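Local atomic coordinates of succinate dehydrogenase (Membrane anchor subunit) (PDB entry 7D6V), a protein that anchors mycobacterial succinate dehydrogenase Sdh1 in the membrane, holds a membrane-embedded Rieske-type iron-sulfur cluster and probably passes electrons from succinate oxidation to quinone. Residues C[108-113]-C[153-158]; C[164-169]-C[198-203]; C[205-210]-C[235-240]. All blocks are in the same frame, centred on the assembly; numbering follows the deposited sequence.

Contact 1 of 3, residues C[108-113]-C[153-158]. With FES (Fe2/s2 (inorganic) cluster), chain J; PEV ((1S)-2-{[(2-aminoethoxy)(hydroxy)phosphoryl]oxy}-1-[(palmitoyloxy)methyl]ethyl stearate), chain I.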
loop_
_atom_site.group_PDB
_atom_site.type_symbol
_atom_site.label_atom_id
_atom_site.label_comp_id
_atom_site.label_asym_id
_atom_site.label_seq_id
_atom_site.Cartn_x
_atom_site.Cartn_y
_atom_site.Cartn_z
ATOM N N LEU C 108 1.043 -24.407 35.289
ATOM C CA LEU C 108 2.375 -23.962 34.902
ATOM C C LEU C 108 2.643 -24.250 33.432
ATOM O O LEU C 108 3.166 -23.396 32.713
ATOM C CB LEU C 108 3.427 -24.633 35.784
ATOM C CG LEU C 108 4.886 -24.292 35.488
ATOM C CD1 LEU C 108 5.169 -22.834 35.785
ATOM C CD2 LEU C 108 5.809 -25.195 36.278
ATOM N N ALA C 109 2.274 -25.443 32.962
ATOM C CA ALA C 109 2.463 -25.772 31.554
ATOM C C ALA C 109 1.565 -24.928 30.657
ATOM O O ALA C 109 1.968 -24.535 29.556
ATOM C CB ALA C 109 2.204 -27.257 31.331
ATOM N N PHE C 110 0.345 -24.640 31.113
ATOM C CA PHE C 110 -0.578 -23.822 30.337
ATOM C C PHE C 110 -0.034 -22.419 30.133
ATOM O O PHE C 110 -0.135 -21.860 29.037
ATOM C CB PHE C 110 -1.934 -23.775 31.040
ATOM C CG PHE C 110 -2.937 -22.877 30.377
ATOM C CD1 PHE C 110 -3.405 -23.152 29.107
ATOM C CD2 PHE C 110 -3.421 -21.762 31.034
ATOM C CE1 PHE C 110 -4.328 -22.330 28.504
ATOM C CE2 PHE C 110 -4.346 -20.939 30.435
ATOM C CZ PHE C 110 -4.802 -21.226 29.168
ATOM N N ARG C 111 0.538 -21.827 31.176
ATOM C CA ARG C 111 1.102 -20.495 31.010
ATOM C C ARG C 111 2.483 -20.518 30.369
ATOM O O ARG C 111 2.897 -19.510 29.793
ATOM C CB ARG C 111 1.143 -19.770 32.352
ATOM C CG ARG C 111 -0.208 -19.218 32.748
ATOM C CD ARG C 111 -0.110 -18.272 33.914
ATOM N NE ARG C 111 -1.423 -17.832 34.368
ATOM C CZ ARG C 111 -1.923 -16.623 34.142
ATOM N NH1 ARG C 111 -1.223 -15.731 33.462
ATOM N NH2 ARG C 111 -3.125 -16.308 34.596
ATOM N N LEU C 112 3.193 -21.644 30.439
ATOM C CA LEU C 112 4.485 -21.750 29.775
ATOM C C LEU C 112 4.335 -21.919 28.272
ATOM O O LEU C 112 5.201 -21.473 27.512
ATOM C CB LEU C 112 5.274 -22.916 30.363
ATOM C CG LEU C 112 6.793 -22.778 30.381
ATOM C CD1 LEU C 112 7.210 -21.591 31.225
ATOM C CD2 LEU C 112 7.428 -24.055 30.895
ATOM N N THR C 113 3.264 -22.565 27.823
ATOM C CA THR C 113 3.019 -22.732 26.398
ATOM C C THR C 113 2.135 -21.633 25.826
ATOM O O THR C 113 1.856 -21.649 24.624
ATOM C CB THR C 113 2.394 -24.102 26.120
ATOM O OG1 THR C 113 1.240 -24.286 26.948
ATOM C CG2 THR C 113 3.393 -25.206 26.410
ATOM N N ASN C 153 3.554 -26.837 20.622
ATOM C CA ASN C 153 2.387 -26.996 19.767
ATOM C C ASN C 153 1.263 -27.788 20.421
ATOM O O ASN C 153 0.210 -27.957 19.799
ATOM C CB ASN C 153 2.794 -27.670 18.456
ATOM C CG ASN C 153 3.690 -26.797 17.608
ATOM O OD1 ASN C 153 3.247 -25.799 17.044
ATOM N ND2 ASN C 153 4.956 -27.169 17.510
ATOM N N ILE C 154 1.450 -28.269 21.644
ATOM C CA ILE C 154 0.407 -28.989 22.360
ATOM C C ILE C 154 -0.330 -28.070 23.334
ATOM O O ILE C 154 -0.931 -28.542 24.295
ATOM C CB ILE C 154 0.963 -30.225 23.081
ATOM C CG1 ILE C 154 2.012 -29.814 24.111
ATOM C CG2 ILE C 154 1.548 -31.201 22.086
ATOM C CD1 ILE C 154 2.618 -30.973 24.853
ATOM N N HIS C 155 -0.282 -26.759 23.097
ATOM C CA HIS C 155 -0.868 -25.802 24.025
ATOM C C HIS C 155 -2.373 -25.988 24.184
ATOM O O HIS C 155 -2.920 -25.687 25.249
ATOM C CB HIS C 155 -0.553 -24.383 23.560
ATOM C CG HIS C 155 -1.075 -23.322 24.471
ATOM N ND1 HIS C 155 -0.804 -23.304 25.822
ATOM C CD2 HIS C 155 -1.861 -22.249 24.230
ATOM C CE1 HIS C 155 -1.397 -22.261 26.372
ATOM N NE2 HIS C 155 -2.042 -21.605 25.427
ATOM N N ARG C 156 -3.060 -26.471 23.147
ATOM C CA ARG C 156 -4.511 -26.623 23.228
ATOM C C ARG C 156 -4.923 -27.645 24.282
ATOM O O ARG C 156 -6.001 -27.529 24.877
ATOM C CB ARG C 156 -5.070 -27.007 21.859
ATOM C CG ARG C 156 -4.449 -28.249 21.254
ATOM C CD ARG C 156 -4.957 -28.490 19.847
ATOM N NE ARG C 156 -4.411 -27.518 18.906
ATOM C CZ ARG C 156 -4.536 -27.601 17.588
ATOM N NH1 ARG C 156 -5.188 -28.616 17.046
ATOM N NH2 ARG C 156 -4.007 -26.670 16.811
ATOM N N TYR C 157 -4.078 -28.639 24.549
ATOM C CA TYR C 157 -4.422 -29.627 25.564
ATOM C C TYR C 157 -4.291 -29.040 26.962
ATOM O O TYR C 157 -5.119 -29.312 27.843
ATOM C CB TYR C 157 -3.549 -30.864 25.394
ATOM C CG TYR C 157 -3.908 -31.626 24.148
ATOM C CD1 TYR C 157 -4.740 -32.731 24.200
ATOM C CD2 TYR C 157 -3.441 -31.218 22.911
ATOM C CE1 TYR C 157 -5.080 -33.415 23.058
ATOM C CE2 TYR C 157 -3.776 -31.892 21.769
ATOM C CZ TYR C 157 -4.594 -32.988 21.846
ATOM O OH TYR C 157 -4.924 -33.662 20.700
ATOM N N PHE C 158 -3.275 -28.208 27.178
ATOM C CA PHE C 158 -3.205 -27.462 28.425
ATOM C C PHE C 158 -4.336 -26.450 28.520
ATOM O O PHE C 158 -4.760 -26.106 29.624
ATOM C CB PHE C 158 -1.844 -26.785 28.552
ATOM C CG PHE C 158 -0.704 -27.753 28.595
ATOM C CD1 PHE C 158 -0.633 -28.707 29.592
ATOM C CD2 PHE C 158 0.285 -27.724 27.630
ATOM C CE1 PHE C 158 0.402 -29.609 29.630
ATOM C CE2 PHE C 158 1.325 -28.622 27.667
ATOM C CZ PHE C 158 1.385 -29.565 28.668
HETATM FE FE1 FES J . -2.179 -17.504 25.836
HETATM FE FE2 FES J . -3.678 -19.674 25.304
HETATM S S1 FES J . -2.469 -18.494 23.896
HETATM S S2 FES J . -3.448 -18.640 27.227
HETATM C C48 PEV I . 3.013 -17.027 35.098
HETATM C C47 PEV I . 3.875 -18.256 35.362
HETATM C C46 PEV I . 4.621 -18.671 34.101
HETATM C C45 PEV I . 5.850 -17.794 33.892
HETATM C C44 PEV I . 6.989 -18.566 33.240
HETATM C C43 PEV I . 8.045 -17.633 32.664
HETATM C C42 PEV I . 9.440 -18.200 32.873
HETATM C C41 PEV I . 9.985 -18.798 31.586
HETATM C C40 PEV I . 11.504 -18.864 31.599
HETATM C C39 PEV I . 11.988 -20.203 31.072
HETATM C C38 PEV I . 11.925 -20.217 29.552
HETATM C C37 PEV I . 13.213 -19.676 28.947
HETATM C C36 PEV I . 13.759 -20.617 27.889
HETATM C C35 PEV I . 13.359 -20.161 26.493
HETATM C C34 PEV I . 14.380 -20.627 25.467
HETATM C C33 PEV I . 14.679 -22.108 25.631
HETATM C C32 PEV I . 16.068 -22.434 25.107
HETATM C C31 PEV I . 16.007 -22.888 23.659
HETATM O O31 PEV I . 15.658 -22.133 22.818
HETATM O O2 PEV I . 16.369 -24.191 23.325
HETATM C C2 PEV I . 17.540 -24.247 22.572
HETATM C C1 PEV I . 17.161 -24.407 21.106
HETATM O O3P PEV I . 17.079 -23.133 20.535
HETATM P P PEV I . 18.097 -22.755 19.297
HETATM O O1P PEV I . 19.444 -22.352 19.840
HETATM O O2P PEV I . 17.509 -21.620 18.498
HETATM O O4P PEV I . 18.284 -24.083 18.344
HETATM C C4 PEV I . 19.443 -24.851 18.489
HETATM C C5 PEV I . 19.065 -26.320 18.311
HETATM N N6 PEV I . 20.056 -27.175 18.937
HETATM C C3 PEV I . 18.381 -25.431 23.040
HETATM O O3 PEV I . 18.443 -25.372 24.436
HETATM C C11 PEV I . 17.743 -26.392 25.089
HETATM O O11 PEV I . 18.050 -27.522 24.926
HETATM C C12 PEV I . 16.570 -26.049 26.003
HETATM C C13 PEV I . 16.655 -26.778 27.341
HETATM C C14 PEV I . 15.819 -26.094 28.419
HETATM C C15 PEV I . 14.405 -25.775 27.942
HETATM C C16 PEV I . 13.356 -26.453 28.818
HETATM C C17 PEV I . 12.131 -25.584 29.101
HETATM C C18 PEV I . 12.164 -24.227 28.400
HETATM C C19 PEV I . 10.933 -23.969 27.532
HETATM C C20 PEV I . 10.020 -25.188 27.399
HETATM C C21 PEV I . 8.607 -24.796 26.977
HETATM C C22 PEV I . 7.581 -25.872 27.321
HETATM C C23 PEV I . 7.297 -26.833 26.168
HETATM C C24 PEV I . 7.094 -28.252 26.685
HETATM C C25 PEV I . 5.685 -28.471 27.226
HETATM C C26 PEV I . 5.697 -28.901 28.689
#
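His155 and Thr113 meet in the wall of the membrane-embedded Rieske-type site, where the end of helix 104-112 lies against the start of helix 155-175. With CG anti to the backbone N (chi1 -178°), the His155 imidazole passes Thr113 obliquely and turns its tip to the cluster. Its CB lies near the Thr113 carbonyl, and Thr113 O sits over one ring face, 3.4 Å from His155 CG. Next on the ring, ND1 donates to Thr113 OG1 (2.5 Å, N-H...O 145°), which stands somewhat out of the imidazole plane. The hydroxyl is gripped from its other side too, donating to Ala109 O (2.7 Å from OG1) and so tying the histidine to a helix carbonyl. CE1 points edge-on to Phe110 O, 3.0 Å away. At the tip, NE2 binds iron FE2 at 2.5 Å; the metal lies in the ring plane and takes Cys206 as a further ligand. Thr113 thus acts as a second-shell residue, holding ND1 while NE2 meets the metal.

The Phe110 ring runs nearly parallel to the His155 ring (13°) but is displaced, with little of one ring lying over the other. Phe110 CZ comes within 3.5 Å of sulfide S2. Away from the cluster, Ala109 CB rests over one face of the Phe158 ring, 3.6 Å from the centroid, as a CH-pi contact. Outward, Leu112 packs on the bound phospholipid, and Ile154 touches ubiquinone-1. Phe158 CB lies at the edge of the Phe110 ring, in its plane, while Phe158 O approaches Phe110 CD1 obliquely.

Contact 2 of 3, residues C[164-169]-C[198-203]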
loop_
_atom_site.group_PDB
_atom_site.type_symbol
_atom_site.label_atom_id
_atom_site.label_comp_id
_atom_site.label_asym_id
_atom_site.label_seq_id
_atom_site.Cartn_x
_atom_site.Cartn_y
_atom_site.Cartn_z
ATOM N N LEU C 164 -10.870 -27.182 32.667
ATOM C CA LEU C 164 -11.302 -28.010 33.793
ATOM C C LEU C 164 -10.927 -27.378 35.133
ATOM O O LEU C 164 -11.730 -27.364 36.078
ATOM C CB LEU C 164 -10.709 -29.411 33.675
ATOM C CG LEU C 164 -11.025 -30.173 32.390
ATOM C CD1 LEU C 164 -10.596 -31.621 32.517
ATOM C CD2 LEU C 164 -12.501 -30.077 32.055
ATOM N N ILE C 165 -9.707 -26.847 35.234
ATOM C CA ILE C 165 -9.262 -26.236 36.482
ATOM C C ILE C 165 -10.053 -24.965 36.778
ATOM O O ILE C 165 -10.321 -24.650 37.944
ATOM C CB ILE C 165 -7.745 -25.977 36.429
ATOM C CG1 ILE C 165 -6.995 -27.297 36.258
ATOM C CG2 ILE C 165 -7.267 -25.270 37.685
ATOM C CD1 ILE C 165 -5.530 -27.131 35.945
ATOM N N SER C 166 -10.437 -24.218 35.743
ATOM C CA SER C 166 -11.305 -23.063 35.936
ATOM C C SER C 166 -12.667 -23.482 36.465
ATOM O O SER C 166 -13.259 -22.784 37.293
ATOM C CB SER C 166 -11.452 -22.291 34.628
ATOM O OG SER C 166 -10.307 -21.506 34.365
ATOM N N LEU C 167 -13.189 -24.612 35.991
ATOM C CA LEU C 167 -14.437 -25.120 36.558
ATOM C C LEU C 167 -14.271 -25.472 38.034
ATOM O O LEU C 167 -15.160 -25.203 38.853
ATOM C CB LEU C 167 -14.922 -26.331 35.764
ATOM C CG LEU C 167 -15.469 -26.009 34.377
ATOM C CD1 LEU C 167 -15.652 -27.275 33.562
ATOM C CD2 LEU C 167 -16.773 -25.252 34.491
ATOM N N VAL C 168 -13.137 -26.074 38.389
ATOM C CA VAL C 168 -12.886 -26.407 39.793
ATOM C C VAL C 168 -12.825 -25.140 40.646
ATOM O O VAL C 168 -13.401 -25.075 41.742
ATOM C CB VAL C 168 -11.600 -27.242 39.918
ATOM C CG1 VAL C 168 -11.086 -27.225 41.344
ATOM C CG2 VAL C 168 -11.854 -28.662 39.461
ATOM N N ASN C 169 -12.131 -24.114 40.154
ATOM C CA ASN C 169 -12.057 -22.848 40.875
ATOM C C ASN C 169 -13.416 -22.167 40.974
ATOM O O ASN C 169 -13.704 -21.506 41.976
ATOM C CB ASN C 169 -11.046 -21.921 40.206
ATOM C CG ASN C 169 -9.624 -22.400 40.371
ATOM O OD1 ASN C 169 -9.314 -23.144 41.297
ATOM N ND2 ASN C 169 -8.749 -21.978 39.470
ATOM N N LEU C 198 -11.904 -13.123 36.263
ATOM C CA LEU C 198 -10.772 -12.694 35.447
ATOM C C LEU C 198 -10.003 -13.886 34.891
ATOM O O LEU C 198 -9.497 -13.834 33.763
ATOM C CB LEU C 198 -9.861 -11.784 36.265
ATOM C CG LEU C 198 -10.420 -10.370 36.433
ATOM C CD1 LEU C 198 -9.603 -9.576 37.429
ATOM C CD2 LEU C 198 -10.472 -9.661 35.095
ATOM N N LEU C 199 -9.909 -14.972 35.662
ATOM C CA LEU C 199 -9.292 -16.191 35.152
ATOM C C LEU C 199 -10.084 -16.754 33.983
ATOM O O LEU C 199 -9.504 -17.227 33.001
ATOM C CB LEU C 199 -9.175 -17.230 36.263
ATOM C CG LEU C 199 -8.061 -17.026 37.286
ATOM C CD1 LEU C 199 -8.122 -18.111 38.343
ATOM C CD2 LEU C 199 -6.709 -17.014 36.606
ATOM N N TRP C 200 -11.414 -16.723 34.076
ATOM C CA TRP C 200 -12.236 -17.164 32.955
ATOM C C TRP C 200 -12.006 -16.294 31.728
ATOM O O TRP C 200 -11.937 -16.800 30.603
ATOM C CB TRP C 200 -13.712 -17.152 33.343
ATOM C CG TRP C 200 -14.203 -18.435 33.919
ATOM C CD1 TRP C 200 -14.774 -18.614 35.138
ATOM C CD2 TRP C 200 -14.186 -19.722 33.290
ATOM N NE1 TRP C 200 -15.107 -19.930 35.318
ATOM C CE2 TRP C 200 -14.758 -20.633 34.197
ATOM C CE3 TRP C 200 -13.742 -20.192 32.052
ATOM C CZ2 TRP C 200 -14.898 -21.984 33.905
ATOM C CZ3 TRP C 200 -13.879 -21.534 31.768
ATOM C CH2 TRP C 200 -14.452 -22.414 32.689
ATOM N N VAL C 201 -11.896 -14.979 31.922
ATOM C CA VAL C 201 -11.645 -14.081 30.797
ATOM C C VAL C 201 -10.315 -14.417 30.133
ATOM O O VAL C 201 -10.213 -14.499 28.903
ATOM C CB VAL C 201 -11.690 -12.615 31.260
ATOM C CG1 VAL C 201 -11.280 -11.689 30.132
ATOM C CG2 VAL C 201 -13.076 -12.262 31.754
ATOM N N TYR C 202 -9.276 -14.627 30.944
ATOM C CA TYR C 202 -7.965 -14.962 30.396
ATOM C C TYR C 202 -7.990 -16.299 29.663
ATOM O O TYR C 202 -7.390 -16.440 28.593
ATOM C CB TYR C 202 -6.921 -14.985 31.510
ATOM C CG TYR C 202 -5.595 -15.559 31.079
ATOM C CD1 TYR C 202 -4.811 -14.912 30.135
ATOM C CD2 TYR C 202 -5.130 -16.751 31.609
ATOM C CE1 TYR C 202 -3.602 -15.435 29.736
ATOM C CE2 TYR C 202 -3.924 -17.279 31.216
ATOM C CZ TYR C 202 -3.163 -16.618 30.282
ATOM O OH TYR C 202 -1.957 -17.146 29.893
ATOM N N THR C 203 -8.676 -17.292 30.228
ATOM C CA THR C 203 -8.758 -18.599 29.587
ATOM C C THR C 203 -9.530 -18.530 28.274
ATOM O O THR C 203 -9.177 -19.212 27.306
ATOM C CB THR C 203 -9.401 -19.606 30.539
ATOM O OG1 THR C 203 -8.747 -19.538 31.811
ATOM C CG2 THR C 203 -9.279 -21.015 29.996
#
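Ser166 and Trp200 form the centre of this helix-helix interface, between two antiparallel membrane-anchor helices that follow one another in the chain. The Ser166 CB sits over one face of the six-membered ring of the indole, 3.5 Å from its centroid and 12° off the normal: a CH-pi contact made by the methylene. Beside it, Leu167 brings CD2 to 3.8 Å from Trp200 CZ2, so a branched tip adds to the hydrocarbon cover of the same benzo ring. Two looser contacts lie away from the indole. Ser166 OG lies 3.6 Å from Thr203 OG1 without a hydrogen bond between them, and Asn169 ND2 reaches Leu199 CD1 at 4.1 Å.

Both hydroxyls are satisfied within their own helices. Ser166 OG, beside its backbone N (chi1 -77°), turns back to bond Ala162 O and leaves CB to meet the ring. Thr203 OG1 donates to Leu199 O (2.7 Å), arriving above the carbonyl plane on the face opposite the Thr203 N-H. Trp200 NE1 bonds to Thr170 OG1, which limits rotation of the indole; Thr170 also bonds Ser166 O, connecting the indole N-H to the very serine whose CB packs on the ring.

The segment axes run at 167° to each other and approach to 10.4 Å. Tyr202 of this interface belongs to the iron-sulfur cluster pocket. Helix 155-175 leans on helix 104-112 through Ile165, against Phe106 and Leu107. From helix 188-204, Tyr202 packs on Phe110 and Arg111 of helix 104-112, and Leu198, Val201 and Tyr202 pack on helix 240-264.

Contact 3 of 3, residues C[205-210]-C[235-240]. With FES (Fe2/s2 (inorganic) cluster), chain J.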
loop_
_atom_site.group_PDB
_atom_site.type_symbol
_atom_site.label_atom_id
_atom_site.label_comp_id
_atom_site.label_asym_id
_atom_site.label_seq_id
_atom_site.Cartn_x
_atom_site.Cartn_y
_atom_site.Cartn_z
ATOM N N SER C 205 -9.821 -15.872 26.317
ATOM C CA SER C 205 -9.125 -15.061 25.329
ATOM C C SER C 205 -7.926 -15.783 24.723
ATOM O O SER C 205 -7.149 -15.164 23.991
ATOM C CB SER C 205 -8.689 -13.732 25.946
ATOM O OG SER C 205 -7.654 -13.914 26.891
ATOM N N CYS C 206 -7.769 -17.067 25.029
ATOM C CA CYS C 206 -6.643 -17.844 24.518
ATOM C C CYS C 206 -6.647 -17.981 22.996
ATOM O O CYS C 206 -7.704 -18.079 22.375
ATOM C CB CYS C 206 -6.615 -19.231 25.166
ATOM S SG CYS C 206 -5.725 -20.483 24.213
ATOM N N HIS C 207 -5.454 -17.985 22.405
ATOM C CA HIS C 207 -5.314 -18.124 20.960
ATOM C C HIS C 207 -5.773 -19.491 20.478
ATOM O O HIS C 207 -6.273 -19.612 19.355
ATOM C CB HIS C 207 -3.865 -17.887 20.542
ATOM C CG HIS C 207 -3.517 -16.445 20.353
ATOM N ND1 HIS C 207 -2.788 -15.729 21.276
ATOM C CD2 HIS C 207 -3.791 -15.588 19.343
ATOM C CE1 HIS C 207 -2.632 -14.491 20.846
ATOM N NE2 HIS C 207 -3.232 -14.379 19.675
ATOM N N SER C 208 -5.597 -20.531 21.293
ATOM C CA SER C 208 -6.109 -21.848 20.932
ATOM C C SER C 208 -7.626 -21.900 21.019
ATOM O O SER C 208 -8.264 -22.609 20.236
ATOM C CB SER C 208 -5.489 -22.921 21.823
ATOM O OG SER C 208 -4.109 -23.069 21.556
ATOM N N CYS C 209 -8.218 -21.171 21.966
ATOM C CA CYS C 209 -9.671 -21.072 22.025
ATOM C C CYS C 209 -10.225 -20.405 20.772
ATOM O O CYS C 209 -11.251 -20.833 20.232
ATOM C CB CYS C 209 -10.093 -20.300 23.273
ATOM S SG CYS C 209 -11.876 -20.105 23.463
ATOM N N ARG C 210 -9.553 -19.356 20.296
ATOM C CA ARG C 210 -9.977 -18.683 19.075
ATOM C C ARG C 210 -9.957 -19.634 17.888
ATOM O O ARG C 210 -10.869 -19.623 17.055
ATOM C CB ARG C 210 -9.072 -17.482 18.813
ATOM C CG ARG C 210 -9.600 -16.497 17.799
ATOM C CD ARG C 210 -8.552 -15.452 17.491
ATOM N NE ARG C 210 -8.998 -14.498 16.483
ATOM C CZ ARG C 210 -8.179 -13.749 15.758
ATOM N NH1 ARG C 210 -6.871 -13.847 15.924
ATOM N NH2 ARG C 210 -8.668 -12.907 14.864
ATOM N N LYS C 235 -12.502 -10.376 19.972
ATOM C CA LYS C 235 -12.524 -9.133 20.734
ATOM C C LYS C 235 -11.817 -9.301 22.073
ATOM O O LYS C 235 -11.072 -8.415 22.504
ATOM C CB LYS C 235 -13.960 -8.655 20.940
ATOM C CG LYS C 235 -14.443 -7.687 19.882
ATOM C CD LYS C 235 -15.832 -8.037 19.386
ATOM C CE LYS C 235 -16.825 -8.131 20.526
ATOM N NZ LYS C 235 -18.171 -8.544 20.045
ATOM N N LEU C 236 -12.039 -10.431 22.745
ATOM C CA LEU C 236 -11.319 -10.695 23.990
ATOM C C LEU C 236 -9.827 -10.895 23.745
ATOM O O LEU C 236 -8.993 -10.441 24.535
ATOM C CB LEU C 236 -11.905 -11.914 24.695
ATOM C CG LEU C 236 -13.183 -11.700 25.498
ATOM C CD1 LEU C 236 -13.476 -12.927 26.334
ATOM C CD2 LEU C 236 -13.056 -10.471 26.374
ATOM N N ASN C 237 -9.476 -11.581 22.658
ATOM C CA ASN C 237 -8.098 -11.944 22.368
ATOM C C ASN C 237 -7.243 -10.738 22.011
ATOM O O ASN C 237 -6.020 -10.794 22.169
ATOM C CB ASN C 237 -8.082 -12.971 21.235
ATOM C CG ASN C 237 -6.693 -13.454 20.898
ATOM O OD1 ASN C 237 -6.108 -13.039 19.901
ATOM N ND2 ASN C 237 -6.160 -14.346 21.720
ATOM N N THR C 238 -7.855 -9.656 21.530
ATOM C CA THR C 238 -7.082 -8.442 21.280
ATOM C C THR C 238 -6.431 -7.891 22.546
ATOM O O THR C 238 -5.447 -7.150 22.449
ATOM C CB THR C 238 -7.964 -7.364 20.652
ATOM O OG1 THR C 238 -9.146 -7.190 21.442
ATOM C CG2 THR C 238 -8.351 -7.754 19.242
ATOM N N ARG C 239 -6.949 -8.236 23.725
ATOM C CA ARG C 239 -6.423 -7.775 25.004
ATOM C C ARG C 239 -5.787 -8.906 25.807
ATOM O O ARG C 239 -5.788 -8.874 27.038
ATOM C CB ARG C 239 -7.526 -7.113 25.829
ATOM C CG ARG C 239 -8.124 -5.839 25.254
ATOM C CD ARG C 239 -7.114 -4.704 25.205
ATOM N NE ARG C 239 -6.300 -4.712 23.995
ATOM C CZ ARG C 239 -5.200 -3.987 23.834
ATOM N NH1 ARG C 239 -4.776 -3.198 24.811
ATOM N NH2 ARG C 239 -4.518 -4.055 22.699
ATOM N N HIS C 240 -5.241 -9.913 25.123
ATOM C CA HIS C 240 -4.743 -11.098 25.812
ATOM C C HIS C 240 -3.481 -10.808 26.617
ATOM O O HIS C 240 -3.275 -11.412 27.676
ATOM C CB HIS C 240 -4.491 -12.217 24.804
ATOM C CG HIS C 240 -4.392 -13.575 25.421
ATOM N ND1 HIS C 240 -5.372 -14.093 26.237
ATOM C CD2 HIS C 240 -3.428 -14.521 25.347
ATOM C CE1 HIS C 240 -5.019 -15.301 26.635
ATOM N NE2 HIS C 240 -3.843 -15.583 26.108
HETATM FE FE1 FES J . -2.179 -17.504 25.836
HETATM FE FE2 FES J . -3.678 -19.674 25.304
HETATM S S1 FES J . -2.469 -18.494 23.896
HETATM S S2 FES J . -3.448 -18.640 27.227
#
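Part of the Rieske-type cluster site is built where Ser205 and Cys206, just after helix 188-204, meet Asn237 and His240 at the junction of helices 224-237 and 240-264. Ser205 uses both of its oxygens. Its OG accepts from His240 ND1; the modelled 2.4 Å between these two atoms is very short and its exact value doubtful. The same OG is also bonded to Tyr202 O. The Ser205 carbonyl O lies over one face of the His240 ring and accepts from Asn237 ND2 (2.6 Å), in a bond that is nearly straight (166°), with the acceptor in the plane of the Asn237 amide.

Asn237 gets there with CG anti to its own backbone N (chi1 -178°), which stands the amide on the His207 ring. ND2 lies 3.4 Å above the plane of the His207 ring, over its centre, with amide and imidazole almost perpendicular (83°).

His240 NE2 binds iron FE1 at 2.6 Å, the metal lying in the ring plane, and Cys114 is a second ligand of that iron. Cys206 SG binds FE2, which it shares with His155. Each iron therefore has one cysteine and one histidine, unlike the classical Rieske cluster, where one iron takes both cysteines and the other both histidines. Cys206 is also the N-cap residue of helix 207-215, and the next backbone nitrogen, His207 N, lies 3.4 Å from sulfide S1. Asn237 to His240 form a type I turn, closed by His240 N to Asn237 O (3.2 Å), which brings the histidine round to the metal. At the outer edge, Arg210 bonds through NE to Ser234 OG and through NH2 to Asn222 of the iron-sulfur subunit.

How the contacts relate
Contacts 1 and 3 both supply ligands to the cluster, and Tyr202 of contact 2 also touches it. Between the first two, His155 NE2 and Cys206 SG lie 4.0 Å apart, while His155 CD2 also packs on Ser208 OG at 3.6 Å. Tyr202 reaches toward both: Tyr202 CE2 lies 3.8 Å from Phe110 CE2, and Tyr202 O lies 3.3 Å from His240 CE1. The three centres are spaced almost evenly, about 14 to 15 Å apart. Helix 155-175 serves contacts 1 and 2 in turn, and helix 188-204 leads directly into contact 3. Contacts 1 and 3 both meet the iron-sulfur subunit; contact 1 is also bordered by lipid and ubiquinone-1.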